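Local atomic coordinates of uroporphyrinogen III synthase (Thermus thermophilus, PDB entry 1WCW), a protein that probably catalyses the formation of uroporphyrinogen III, the cyclic tetrapyrrole precursor of haem and related porphyrins. Residues Tyr139-Pro144 against Val195-Glu200. Residues are numbered along the deposited sequence; the frame is centred on the assembly and turned at random.
Sequences YGKPLP and VEFLFE
K141 reaches from one domain of this two-domain HemD fold to the other and forms a salt bridge with E200. Its loop follows strand 132-137 and leads into helix 144-152; E200 lies on helix 192-201, which packs against the parallel sheet of the other domain. K141 NZ donates to the syn lone pair of E200 OE2 at 2.8 Å. The lysine and the glutamate each extend toward the other to make this bond. A water accepts from K141 NZ at 3.0 Å and donates to E200 OE1, so both carboxylate oxygens are engaged. Closer to the backbone, the lysine chain runs past the F197 ring, with K141 CD 3.7 Å from F197 CE2 in an oblique approach. K141 CE also lies 4.1 Å from E196 CB. E196 turns its carboxylate elsewhere, and OE2 is hydrogen-bonded to W232 NE1. F197 also touches P167 at the end of strand 155-167. With an alanine in place of K141, E200 would probably lose its cationic mate, and F197 CE2 the methylenes packed against it. CG of K141 is anti to the backbone N (chi1 -170°), which sends the chain toward the helix. Bends at chi2 (86°) and chi4 (48°) then bring NZ to E200 OE2.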
# COMPACT_ATOMS: atom_id res chain seq x y z
N TYR A 139 -4.65 0.73 7.91
CA TYR A 139 -3.92 -0.51 7.71
C TYR A 139 -2.57 -0.51 8.44
O TYR A 139 -1.66 -1.22 8.05
CB TYR A 139 -3.73 -0.79 6.25
CG TYR A 139 -3.19 0.37 5.49
CD1 TYR A 139 -1.81 0.62 5.38
CD2 TYR A 139 -4.07 1.27 4.83
CE1 TYR A 139 -1.29 1.72 4.61
CE2 TYR A 139 -3.60 2.33 4.10
CZ TYR A 139 -2.20 2.56 3.99
OH TYR A 139 -1.70 3.55 3.24
N GLY A 140 -2.48 0.25 9.51
CA GLY A 140 -1.28 0.23 10.37
C GLY A 140 -0.30 1.37 10.24
O GLY A 140 0.54 1.53 11.10
N LYS A 141 -0.37 2.14 9.18
CA LYS A 141 0.59 3.22 8.93
C LYS A 141 -0.18 4.53 9.12
O LYS A 141 -1.31 4.66 8.61
CB LYS A 141 1.08 3.12 7.49
CG LYS A 141 2.29 4.04 7.08
CD LYS A 141 3.57 3.35 7.40
CE LYS A 141 4.81 4.02 6.78
NZ LYS A 141 4.89 5.53 6.97
N PRO A 142 0.38 5.53 9.81
CA PRO A 142 -0.35 6.78 9.99
C PRO A 142 -0.68 7.43 8.65
O PRO A 142 0.10 7.39 7.72
CB PRO A 142 0.64 7.68 10.73
CG PRO A 142 1.57 6.75 11.39
CD PRO A 142 1.64 5.49 10.60
N LEU A 143 -1.86 8.06 8.62
CA LEU A 143 -2.28 8.81 7.41
C LEU A 143 -2.62 10.22 7.92
O LEU A 143 -3.76 10.70 7.93
CB LEU A 143 -3.50 8.17 6.76
CG LEU A 143 -3.23 6.77 6.25
CD1 LEU A 143 -4.56 6.17 5.64
CD2 LEU A 143 -2.18 6.84 5.15
N PRO A 144 -1.61 10.97 8.35
CA PRO A 144 -1.88 12.29 8.90
C PRO A 144 -2.52 13.33 7.99
O PRO A 144 -3.30 14.15 8.48
CB PRO A 144 -0.52 12.74 9.43
CG PRO A 144 0.44 12.09 8.50
CD PRO A 144 -0.17 10.68 8.30
N VAL A 195 8.38 1.10 -0.16
CA VAL A 195 9.36 2.18 -0.33
C VAL A 195 9.45 2.91 0.99
O VAL A 195 10.56 3.19 1.44
CB VAL A 195 8.87 3.17 -1.43
CG1 VAL A 195 9.88 4.32 -1.56
CG2 VAL A 195 8.74 2.46 -2.77
N GLU A 196 8.32 3.23 1.63
CA GLU A 196 8.33 4.00 2.86
C GLU A 196 9.01 3.22 3.95
O GLU A 196 9.88 3.77 4.66
CB GLU A 196 6.89 4.35 3.29
CG GLU A 196 6.02 5.11 2.27
CD GLU A 196 6.54 6.47 1.86
OE1 GLU A 196 6.00 7.00 0.84
OE2 GLU A 196 7.45 7.04 2.48
N PHE A 197 8.76 1.91 4.08
CA PHE A 197 9.41 1.14 5.13
C PHE A 197 10.89 1.05 4.92
O PHE A 197 11.67 1.14 5.88
CB PHE A 197 8.82 -0.28 5.20
CG PHE A 197 7.43 -0.37 5.83
CD1 PHE A 197 6.64 -1.48 5.55
CD2 PHE A 197 6.93 0.54 6.68
CE1 PHE A 197 5.36 -1.65 6.15
CE2 PHE A 197 5.63 0.33 7.28
CZ PHE A 197 4.89 -0.77 7.00
N LEU A 198 11.35 0.82 3.67
CA LEU A 198 12.79 0.76 3.44
C LEU A 198 13.46 2.05 3.81
O LEU A 198 14.49 2.02 4.55
CB LEU A 198 12.99 0.42 1.95
CG LEU A 198 14.45 0.41 1.55
CD1 LEU A 198 15.27 -0.65 2.32
CD2 LEU A 198 14.56 0.09 0.06
N PHE A 199 12.97 3.18 3.33
CA PHE A 199 13.65 4.44 3.66
C PHE A 199 13.47 4.83 5.08
O PHE A 199 14.46 5.41 5.64
CB PHE A 199 13.16 5.56 2.73
CG PHE A 199 13.94 5.64 1.45
CD1 PHE A 199 13.56 4.98 0.32
CD2 PHE A 199 15.14 6.34 1.44
CE1 PHE A 199 14.37 5.00 -0.83
CE2 PHE A 199 15.96 6.36 0.30
CZ PHE A 199 15.57 5.72 -0.81
N GLU A 200 12.36 4.52 5.74
CA GLU A 200 12.20 4.91 7.16
C GLU A 200 13.05 4.01 8.02
O GLU A 200 13.39 4.46 9.16
CB GLU A 200 10.74 4.85 7.63
CG GLU A 200 9.83 5.89 6.97
CD GLU A 200 8.38 5.75 7.35
OE1 GLU A 200 8.10 4.92 8.23
OE2 GLU A 200 7.51 6.39 6.78
O HOH W 1 6.14 5.37 9.74